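Local coordinates for cytochrome C-type biogenesis protein ccmF (Thermus thermophilus, PDB 6ZMQ) that is a membrane-embedded heme lyase of cytochrome c maturation, binds heme b and probably takes part in attaching heme to apocytochrome c, at residues R91-S94 / T95-P98; P98-V101 / T102-P106; M242-S245 / Y246-G250; A554-G558 / R559-V563. All blocks are in the same frame, centred on the assembly; numbering follows the deposited sequence.

Contact 1 (R91-S94 / T95-P98); sequences RNHS and TKDP
His93 and Lys96 meet where the chain turns after helix 87-92, the imidazole and the lysine side chain crossing at about a right angle. The lysine carbons lie against one face of the imidazole, with Lys96 CA 3.8 Å above the His93 ring plane and displaced toward the rim. Farther out, Lys96 CG is 3.7 Å from His93 CE1. The approach of Lys96 CB to the ring is closer than real atoms allow, so its exact height there is doubtful. Beyond CG the lysine chain runs extended (chi2 -164°, chi3 -169°) and carries its amine away from the ring: Lys96 NZ stays 5.4 Å from His93 ND1, and the two are not in contact. The backbones also come close, with His93 CA 4.0 Å from Lys96 CA as the chain doubles back.

The polar groups look outward to other parts of the protein. Ser94 O accepts a hydrogen bond from Asn586 ND2, Thr95 OG1 has a weak one from Leu180 N, and Asp97 OD2 forms a salt bridge with Arg559 NH1. The His93 ring also meets that of His82, their planes at about 45°, while Lys96 packs on Phe84. This surface turn thus links helix 87-92 to helix 99-104, with Pro98 at the N-cap of the second helix, and is tied through Asp97 to Arg559 in the turn of the hairpin of strands 554-556 and 561-566.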
loop_
_atom_site.group_PDB
_atom_site.type_symbol
_atom_site.label_atom_id
_atom_site.label_comp_id
_atom_site.label_asym_id
_atom_site.label_seq_id
_atom_site.Cartn_x
_atom_site.Cartn_y
_atom_site.Cartn_z
ATOM N N ARG A 91 -13.289 18.491 16.814
ATOM C CA ARG A 91 -11.921 18.699 16.351
ATOM C C ARG A 91 -11.759 18.402 14.860
ATOM O O ARG A 91 -10.748 18.793 14.265
ATOM C CB ARG A 91 -10.953 17.870 17.197
ATOM C CG ARG A 91 -10.345 18.704 18.320
ATOM C CD ARG A 91 -9.140 18.035 19.000
ATOM N NE ARG A 91 -9.358 16.699 19.570
ATOM C CZ ARG A 91 -10.146 16.394 20.604
ATOM N NH1 ARG A 91 -10.808 17.327 21.282
ATOM N NH2 ARG A 91 -10.232 15.133 21.000
ATOM N N ASN A 92 -12.710 17.699 14.240
ATOM C CA ASN A 92 -12.638 17.418 12.810
ATOM C C ASN A 92 -13.814 17.974 12.012
ATOM O O ASN A 92 -14.058 17.523 10.886
ATOM C CB ASN A 92 -12.475 15.919 12.583
ATOM C CG ASN A 92 -11.051 15.464 12.816
ATOM O OD1 ASN A 92 -10.113 15.994 12.218
ATOM N ND2 ASN A 92 -10.871 14.521 13.730
ATOM N N HIS A 93 -14.554 18.927 12.569
ATOM C CA HIS A 93 -15.301 19.896 11.778
ATOM C C HIS A 93 -14.716 21.288 11.946
ATOM O O HIS A 93 -15.445 22.281 11.903
ATOM C CB HIS A 93 -16.791 19.846 12.116
ATOM C CG HIS A 93 -17.587 19.003 11.174
ATOM N ND1 HIS A 93 -18.674 19.491 10.482
ATOM C CD2 HIS A 93 -17.375 17.751 10.706
ATOM C CE1 HIS A 93 -19.147 18.546 9.690
ATOM N NE2 HIS A 93 -18.377 17.480 9.806
ATOM N N SER A 94 -13.415 21.365 12.209
ATOM C CA SER A 94 -12.613 22.528 11.866
ATOM C C SER A 94 -12.047 22.438 10.447
ATOM O O SER A 94 -11.165 23.222 10.097
ATOM C CB SER A 94 -11.490 22.714 12.892
ATOM O OG SER A 94 -12.030 22.953 14.180
ATOM N N THR A 95 -12.502 21.460 9.661
ATOM C CA THR A 95 -12.379 21.406 8.204
ATOM C C THR A 95 -13.705 20.934 7.616
ATOM O O THR A 95 -13.781 19.895 6.952
ATOM C CB THR A 95 -11.230 20.508 7.751
ATOM O OG1 THR A 95 -10.063 20.784 8.532
ATOM C CG2 THR A 95 -10.922 20.803 6.290
ATOM N N LYS A 96 -14.815 21.505 8.054
ATOM C CA LYS A 96 -16.075 20.714 7.969
ATOM C C LYS A 96 -17.026 20.792 6.781
ATOM O O LYS A 96 -17.760 19.825 6.675
ATOM C CB LYS A 96 -16.964 21.108 9.164
ATOM C CG LYS A 96 -18.143 22.027 8.828
ATOM C CD LYS A 96 -18.835 22.743 9.950
ATOM C CE LYS A 96 -20.130 23.401 9.502
ATOM N NZ LYS A 96 -20.495 24.583 10.320
ATOM N N ASP A 97 -16.951 21.715 5.844
ATOM C CA ASP A 97 -18.226 21.882 5.136
ATOM C C ASP A 97 -18.592 20.843 4.067
ATOM O O ASP A 97 -19.682 20.257 4.195
ATOM C CB ASP A 97 -18.337 23.325 4.633
ATOM C CG ASP A 97 -18.993 24.224 5.648
ATOM O OD1 ASP A 97 -20.229 24.125 5.797
ATOM O OD2 ASP A 97 -18.278 25.007 6.304
ATOM N N PRO A 98 -17.794 20.592 2.988
ATOM C CA PRO A 98 -18.355 19.889 1.807
ATOM C C PRO A 98 -18.763 18.435 2.035
ATOM O O PRO A 98 -18.372 17.808 3.022
ATOM C CB PRO A 98 -17.217 19.965 0.781
ATOM C CG PRO A 98 -16.451 21.135 1.164
ATOM C CD PRO A 98 -16.422 21.047 2.655
#

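Contact 2 (P98-V101 / T102-P106); sequences PLWV and TLVTP
Thr102 OG1 donates a hydrogen bond to Leu99 O one turn back, at 2.6 Å, from well to the side of the C=O (112° at the oxygen) and tilted 34° from the carbonyl plane. The torsion chi1 of 47° sets OG1 between the backbone N and the carbonyl carbon, within reach of this oxygen. Leu103 N reaches Leu99 O from the same face of that plane at 3.3 Å, so one carbonyl serves both a hydroxyl and an amide. Pro98 O lies 3.1 Å from both Thr102 OG1 and Thr102 N and is hydrogen-bonded to each, starting the helical pattern. A valine in place of Thr102 would probably leave Leu99 O to its bent amide bonds and deprive the first turn of its side-chain tie.

Around this polar centre the apolar side chains pair one turn apart. Leu99 CG lies 4.1 Å from Leu103 CD1, and Val104 CG2 comes obliquely to the Trp100 ring, 4.0 Å from CZ3. Val101 CB covers the centre of one indole face, and Val101 CG2 touches Val104 CG2 at 4.2 Å.

Farther out, Leu103 rests on Glu76 and Thr105 on Leu79 of helix 61-81, while Trp100 and Val101 lean on Gln181. Bonds from a threonine hydroxyl to a carbonyl of the preceding turn are common within helices; here they open helix 99-104, after the N-cap Pro98, in a predicted membrane span.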
loop_
_atom_site.group_PDB
_atom_site.type_symbol
_atom_site.label_atom_id
_atom_site.label_comp_id
_atom_site.label_asym_id
_atom_site.label_seq_id
_atom_site.Cartn_x
_atom_site.Cartn_y
_atom_site.Cartn_z
ATOM N N PRO A 98 -17.794 20.592 2.988
ATOM C CA PRO A 98 -18.355 19.889 1.807
ATOM C C PRO A 98 -18.763 18.435 2.035
ATOM O O PRO A 98 -18.372 17.808 3.022
ATOM C CB PRO A 98 -17.217 19.965 0.781
ATOM C CG PRO A 98 -16.451 21.135 1.164
ATOM C CD PRO A 98 -16.422 21.047 2.655
ATOM N N LEU A 99 -19.597 17.925 1.112
ATOM C CA LEU A 99 -20.233 16.620 1.289
ATOM C C LEU A 99 -19.226 15.477 1.230
ATOM O O LEU A 99 -19.284 14.568 2.067
ATOM C CB LEU A 99 -21.341 16.413 0.253
ATOM C CG LEU A 99 -22.238 15.186 0.477
ATOM C CD1 LEU A 99 -22.875 15.204 1.860
ATOM C CD2 LEU A 99 -23.319 15.077 -0.591
ATOM N N TRP A 100 -18.292 15.509 0.265
ATOM C CA TRP A 100 -17.327 14.420 0.130
ATOM C C TRP A 100 -16.336 14.373 1.283
ATOM O O TRP A 100 -15.826 13.293 1.596
ATOM C CB TRP A 100 -16.564 14.507 -1.205
ATOM C CG TRP A 100 -15.447 15.529 -1.274
ATOM C CD1 TRP A 100 -15.548 16.822 -1.696
ATOM C CD2 TRP A 100 -14.068 15.331 -0.926
ATOM N NE1 TRP A 100 -14.323 17.443 -1.626
ATOM C CE2 TRP A 100 -13.400 16.550 -1.149
ATOM C CE3 TRP A 100 -13.340 14.245 -0.426
ATOM C CZ2 TRP A 100 -12.034 16.712 -0.902
ATOM C CZ3 TRP A 100 -11.987 14.409 -0.177
ATOM C CH2 TRP A 100 -11.349 15.632 -0.417
ATOM N N VAL A 101 -16.070 15.500 1.938
ATOM C CA VAL A 101 -15.122 15.457 3.041
ATOM C C VAL A 101 -15.841 15.124 4.344
ATOM O O VAL A 101 -15.210 14.677 5.298
ATOM C CB VAL A 101 -14.298 16.763 3.145
ATOM C CG1 VAL A 101 -15.066 17.864 3.849
ATOM C CG2 VAL A 101 -12.912 16.515 3.779
ATOM N N THR A 102 -17.168 15.312 4.418
ATOM C CA THR A 102 -17.908 14.852 5.591
ATOM C C THR A 102 -18.093 13.340 5.607
ATOM O O THR A 102 -18.317 12.773 6.682
ATOM C CB THR A 102 -19.284 15.517 5.682
ATOM O OG1 THR A 102 -19.933 15.471 4.406
ATOM C CG2 THR A 102 -19.170 16.950 6.151
ATOM N N LEU A 103 -18.016 12.676 4.452
ATOM C CA LEU A 103 -18.104 11.223 4.436
ATOM C C LEU A 103 -16.744 10.550 4.571
ATOM O O LEU A 103 -16.695 9.341 4.825
ATOM C CB LEU A 103 -18.812 10.715 3.167
ATOM C CG LEU A 103 -20.251 11.194 2.898
ATOM C CD1 LEU A 103 -20.474 11.556 1.426
ATOM C CD2 LEU A 103 -21.304 10.200 3.402
ATOM N N VAL A 104 -15.647 11.288 4.405
ATOM C CA VAL A 104 -14.305 10.751 4.597
ATOM C C VAL A 104 -13.628 11.333 5.833
ATOM O O VAL A 104 -12.475 10.993 6.126
ATOM C CB VAL A 104 -13.439 10.944 3.343
ATOM C CG1 VAL A 104 -14.166 10.422 2.104
ATOM C CG2 VAL A 104 -13.028 12.401 3.172
ATOM N N THR A 105 -14.327 12.178 6.582
ATOM C CA THR A 105 -13.998 12.494 7.976
ATOM C C THR A 105 -14.151 11.318 8.967
ATOM O O THR A 105 -13.334 11.255 9.899
ATOM C CB THR A 105 -14.833 13.706 8.423
ATOM O OG1 THR A 105 -14.653 14.756 7.473
ATOM C CG2 THR A 105 -14.342 14.290 9.737
ATOM N N PRO A 106 -15.080 10.341 8.837
ATOM C CA PRO A 106 -15.058 9.197 9.782
ATOM C C PRO A 106 -13.833 8.279 9.743
ATOM O O PRO A 106 -13.854 7.268 10.443
ATOM C CB PRO A 106 -16.312 8.399 9.396
ATOM C CG PRO A 106 -17.206 9.379 8.943
ATOM C CD PRO A 106 -16.381 10.294 8.122
#

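Contact 3 (M242-S245 / Y246-G250); sequences MWWS and YEVLG
Helix 224-247, a predicted membrane span over most of its length, runs out here, where Trp244 O takes two backbone hydrogen bonds, from Val248 N at 2.9 Å and from Leu249 N at 2.8 Å. The second is an i+5 bond, that of a pi-turn, and the nearly straight N-H (170°) meets the oxygen close to end-on. Next, Gly250 N makes a weak bond to Ser245 O, and Gly250 leaves the helical region with positive phi. The preceding turn is regular, as in Glu247 N to Trp243 O at 2.9 Å.

Two indoles pack against the outgoing chain, both on Val248. Trp243 CG stands anti to the backbone N (chi1 168°), which carries the ring along the next turn: Glu247 CB lies over one face, offset toward the rim, and Val248 CG2 makes an off-centre CH-pi contact 4.2 Å from the centroid of the six-membered ring. Trp244 meets the same valine edge-on, with Val248 CB in the ring plane and 3.5 Å from CD1. An alanine in place of Trp243 would probably leave Val248 CG2 without its aromatic cover and Trp631 without the indole it meets edge-to-face.

Ser245 OG bonds to Gly253 O, and Tyr246 OH to Thr624 OG1 of strand 617-625. Glu247 CD is 4.0 Å from Trp243 NE1, so this pair probably meets by packing, while these hydroxyls and the backbone provide polar links.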
loop_
_atom_site.group_PDB
_atom_site.type_symbol
_atom_site.label_atom_id
_atom_site.label_comp_id
_atom_site.label_asym_id
_atom_site.label_seq_id
_atom_site.Cartn_x
_atom_site.Cartn_y
_atom_site.Cartn_z
ATOM N N MET A 242 2.978 7.218 -4.010
ATOM C CA MET A 242 4.008 7.773 -4.891
ATOM C C MET A 242 3.484 8.908 -5.771
ATOM O O MET A 242 4.096 9.991 -5.823
ATOM C CB MET A 242 4.574 6.672 -5.788
ATOM C CG MET A 242 5.840 5.980 -5.331
ATOM S SD MET A 242 6.076 4.556 -6.408
ATOM C CE MET A 242 7.807 4.699 -6.810
ATOM N N TRP A 243 2.346 8.670 -6.448
ATOM C CA TRP A 243 1.750 9.666 -7.343
ATOM C C TRP A 243 1.320 10.908 -6.580
ATOM O O TRP A 243 1.492 12.038 -7.060
ATOM C CB TRP A 243 0.541 9.075 -8.086
ATOM C CG TRP A 243 -0.293 10.129 -8.808
ATOM C CD1 TRP A 243 -0.067 10.623 -10.059
ATOM C CD2 TRP A 243 -1.454 10.821 -8.311
ATOM N NE1 TRP A 243 -1.009 11.575 -10.372
ATOM C CE2 TRP A 243 -1.867 11.718 -9.315
ATOM C CE3 TRP A 243 -2.171 10.780 -7.110
ATOM C CZ2 TRP A 243 -2.975 12.555 -9.163
ATOM C CZ3 TRP A 243 -3.273 11.616 -6.961
ATOM C CH2 TRP A 243 -3.662 12.490 -7.982
ATOM N N TRP A 244 0.762 10.705 -5.389
ATOM C CA TRP A 244 0.243 11.812 -4.602
ATOM C C TRP A 244 1.377 12.654 -4.027
ATOM O O TRP A 244 1.298 13.890 -4.035
ATOM C CB TRP A 244 -0.673 11.229 -3.527
ATOM C CG TRP A 244 -1.181 12.147 -2.481
ATOM C CD1 TRP A 244 -1.440 13.485 -2.586
ATOM C CD2 TRP A 244 -1.529 11.780 -1.155
ATOM N NE1 TRP A 244 -1.896 13.976 -1.398
ATOM C CE2 TRP A 244 -1.967 12.945 -0.500
ATOM C CE3 TRP A 244 -1.505 10.575 -0.450
ATOM C CZ2 TRP A 244 -2.375 12.938 0.821
ATOM C CZ3 TRP A 244 -1.931 10.567 0.847
ATOM C CH2 TRP A 244 -2.331 11.742 1.483
ATOM N N SER A 245 2.449 12.002 -3.570
ATOM C CA SER A 245 3.611 12.716 -3.054
ATOM C C SER A 245 4.332 13.482 -4.158
ATOM O O SER A 245 4.911 14.547 -3.909
ATOM C CB SER A 245 4.554 11.728 -2.361
ATOM O OG SER A 245 5.847 12.276 -2.187
ATOM N N TYR A 246 4.315 12.961 -5.390
ATOM C CA TYR A 246 4.926 13.723 -6.478
ATOM C C TYR A 246 4.034 14.888 -6.912
ATOM O O TYR A 246 4.451 16.050 -6.847
ATOM C CB TYR A 246 5.227 12.825 -7.677
ATOM C CG TYR A 246 6.154 13.446 -8.711
ATOM C CD1 TYR A 246 7.516 13.579 -8.477
ATOM C CD2 TYR A 246 5.651 13.955 -9.897
ATOM C CE1 TYR A 246 8.361 14.147 -9.432
ATOM C CE2 TYR A 246 6.478 14.519 -10.849
ATOM C CZ TYR A 246 7.829 14.612 -10.619
ATOM O OH TYR A 246 8.630 15.190 -11.577
ATOM N N GLU A 247 2.791 14.610 -7.332
ATOM C CA GLU A 247 2.010 15.618 -8.039
ATOM C C GLU A 247 1.139 16.483 -7.124
ATOM O O GLU A 247 0.915 17.655 -7.441
ATOM C CB GLU A 247 1.127 14.949 -9.121
ATOM C CG GLU A 247 0.419 15.934 -10.092
ATOM C CD GLU A 247 -0.097 15.310 -11.375
ATOM O OE1 GLU A 247 0.712 14.861 -12.212
ATOM O OE2 GLU A 247 -1.327 15.356 -11.580
ATOM N N VAL A 248 0.642 15.992 -5.991
ATOM C CA VAL A 248 -0.282 16.805 -5.210
ATOM C C VAL A 248 0.303 17.304 -3.894
ATOM O O VAL A 248 0.116 18.489 -3.565
ATOM C CB VAL A 248 -1.614 16.069 -4.953
ATOM C CG1 VAL A 248 -2.675 17.056 -4.518
ATOM C CG2 VAL A 248 -2.079 15.312 -6.186
ATOM N N LEU A 249 1.052 16.492 -3.143
ATOM C CA LEU A 249 1.757 17.047 -1.996
ATOM C C LEU A 249 2.953 17.864 -2.448
ATOM O O LEU A 249 3.333 18.817 -1.759
ATOM C CB LEU A 249 2.191 15.930 -1.031
ATOM C CG LEU A 249 2.700 16.221 0.393
ATOM C CD1 LEU A 249 4.211 16.454 0.455
ATOM C CD2 LEU A 249 1.953 17.394 1.041
ATOM N N GLY A 250 3.500 17.533 -3.615
ATOM C CA GLY A 250 4.347 18.407 -4.397
ATOM C C GLY A 250 5.655 18.842 -3.779
ATOM O O GLY A 250 6.026 20.014 -3.876
#

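Contact 4 (A554-G558 / R559-V563); sequences ALDEG and RRFAV
The Asp556 carboxylate and the Phe561 ring lie side by side, pointing the same way with their planes 32° apart, and Asp556 OD2 comes obliquely to the ring, 3.2 Å from CE2. The second flat pair is turned quite differently: Glu557 OE2 sits at the edge of the Arg560 guanidinium, near its plane, and forms a salt bridge of 2.8 Å with NH1, while the carboxylate itself stands 80° to the guanidinium. Arg560 gets there by curling, with chi2 at 79° folding the chain back across the turn.

Both pairs flank the turn of a beta hairpin, which the backbone bonds of Leu555 and Ala562 hold together. These two residues form its antiparallel hydrogen-bonded pair: Leu555 N to Ala562 O and Ala562 N to Leu555 O both measure 2.8 Å and are close to straight. The side chains of this pair share one face of the sheet, where Glu557 OE2 also comes within 3.9 Å of Ala562 CB. Ala554 and Val563 pair on the other face, CB to CG1 4.3 Å. In the turn, Gly558 N makes a weak bond to Asp556 OD1, consistent with an Asx turn. The closer backbone approach from Gly558 O to Arg560 N is doubtful.

Strand 561-566 continues the sheet, Val563 bonding to Phe581 of strand 578-581, and Ala562 packs on His580 and Tyr582. Near-straight backbone bonds hold the strands, and beside the turn the charges of Glu557 and Arg560 probably offset each other across the hairpin at this surface.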
loop_
_atom_site.group_PDB
_atom_site.type_symbol
_atom_site.label_atom_id
_atom_site.label_comp_id
_atom_site.label_asym_id
_atom_site.label_seq_id
_atom_site.Cartn_x
_atom_site.Cartn_y
_atom_site.Cartn_z
ATOM N N ALA A 554 -4.508 36.691 -7.174
ATOM C CA ALA A 554 -5.152 36.065 -6.031
ATOM C C ALA A 554 -6.499 35.480 -6.451
ATOM O O ALA A 554 -7.257 36.108 -7.197
ATOM C CB ALA A 554 -5.323 37.074 -4.898
ATOM N N LEU A 555 -6.784 34.266 -5.977
ATOM C CA LEU A 555 -8.035 33.565 -6.256
ATOM C C LEU A 555 -8.619 33.084 -4.936
ATOM O O LEU A 555 -7.916 32.444 -4.148
ATOM C CB LEU A 555 -7.814 32.367 -7.189
ATOM C CG LEU A 555 -7.460 32.520 -8.670
ATOM C CD1 LEU A 555 -7.763 31.225 -9.410
ATOM C CD2 LEU A 555 -8.220 33.669 -9.298
ATOM N N ASP A 556 -9.896 33.373 -4.696
ATOM C CA ASP A 556 -10.604 32.803 -3.557
ATOM C C ASP A 556 -11.531 31.714 -4.068
ATOM O O ASP A 556 -12.519 31.998 -4.753
ATOM C CB ASP A 556 -11.417 33.850 -2.781
ATOM C CG ASP A 556 -11.720 33.417 -1.345
ATOM O OD1 ASP A 556 -11.434 32.252 -0.989
ATOM O OD2 ASP A 556 -12.273 34.233 -0.576
ATOM N N GLU A 557 -11.205 30.469 -3.728
ATOM C CA GLU A 557 -12.158 29.380 -3.821
ATOM C C GLU A 557 -12.728 28.980 -2.473
ATOM O O GLU A 557 -13.708 28.228 -2.443
ATOM C CB GLU A 557 -11.537 28.146 -4.494
ATOM C CG GLU A 557 -11.234 28.329 -5.975
ATOM C CD GLU A 557 -9.792 28.699 -6.242
ATOM O OE1 GLU A 557 -9.513 29.243 -7.329
ATOM O OE2 GLU A 557 -8.938 28.437 -5.369
ATOM N N GLY A 558 -12.095 29.304 -1.371
ATOM C CA GLY A 558 -12.704 28.693 -0.179
ATOM C C GLY A 558 -11.669 28.398 0.802
ATOM O O GLY A 558 -10.625 27.926 0.303
ATOM N N ARG A 559 -12.052 28.328 2.075
ATOM C CA ARG A 559 -11.256 27.944 3.271
ATOM C C ARG A 559 -9.781 28.277 3.111
ATOM O O ARG A 559 -9.125 28.397 4.155
ATOM C CB ARG A 559 -11.480 26.473 3.627
ATOM C CG ARG A 559 -12.940 26.094 3.840
ATOM C CD ARG A 559 -13.139 24.960 4.830
ATOM N NE ARG A 559 -14.045 25.429 5.865
ATOM C CZ ARG A 559 -15.268 24.963 6.087
ATOM N NH1 ARG A 559 -16.012 25.492 7.043
ATOM N NH2 ARG A 559 -15.740 23.970 5.360
ATOM N N ARG A 560 -9.282 28.226 1.872
ATOM C CA ARG A 560 -7.970 28.656 1.436
ATOM C C ARG A 560 -8.133 29.649 0.297
ATOM O O ARG A 560 -9.086 29.597 -0.506
ATOM C CB ARG A 560 -7.020 27.498 1.054
ATOM C CG ARG A 560 -7.488 26.325 0.187
ATOM C CD ARG A 560 -7.555 26.605 -1.313
ATOM N NE ARG A 560 -7.601 25.343 -2.045
ATOM C CZ ARG A 560 -7.650 25.223 -3.369
ATOM N NH1 ARG A 560 -7.662 26.298 -4.152
ATOM N NH2 ARG A 560 -7.668 24.017 -3.917
ATOM N N PHE A 561 -7.263 30.642 0.402
ATOM C CA PHE A 561 -7.004 31.685 -0.563
ATOM C C PHE A 561 -5.803 31.211 -1.361
ATOM O O PHE A 561 -4.866 30.639 -0.792
ATOM C CB PHE A 561 -6.694 33.000 0.162
ATOM C CG PHE A 561 -7.824 33.507 1.041
ATOM C CD1 PHE A 561 -7.962 33.082 2.366
ATOM C CD2 PHE A 561 -8.761 34.390 0.535
ATOM C CE1 PHE A 561 -9.008 33.536 3.162
ATOM C CE2 PHE A 561 -9.797 34.864 1.330
ATOM C CZ PHE A 561 -9.927 34.431 2.639
ATOM N N ALA A 562 -5.847 31.389 -2.669
ATOM C CA ALA A 562 -4.798 30.859 -3.519
ATOM C C ALA A 562 -4.070 31.987 -4.232
ATOM O O ALA A 562 -4.653 33.028 -4.550
ATOM C CB ALA A 562 -5.381 29.877 -4.533
ATOM N N VAL A 563 -2.778 31.778 -4.476
ATOM C CA VAL A 563 -1.987 32.746 -5.222
ATOM C C VAL A 563 -1.175 32.049 -6.303
ATOM O O VAL A 563 -0.936 30.834 -6.264
ATOM C CB VAL A 563 -1.085 33.621 -4.321
ATOM C CG1 VAL A 563 -1.901 34.729 -3.649
ATOM C CG2 VAL A 563 -0.421 32.769 -3.274
#

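From the N terminus, contact 1 turns the chain out of helix 87-92, and contact 2 begins where it ends, sharing Pro98 and winding helix 99-104; Thr102 CG2 packs on His93, Lys96 and Asp97, and Thr105 CG2 on Asn92. Contact 3 follows at the end of helix 224-247, about 21 Å from contact 2 between centres, without touching it. Contact 4 closes a hairpin turn far along the chain yet returns to the first two: Arg559 forms a salt bridge with Asp97 of contact 1 and packs against Pro98. All four are local and in series, none inside another; contacts 1, 2 and 4 bring the edge hairpin to the early helices.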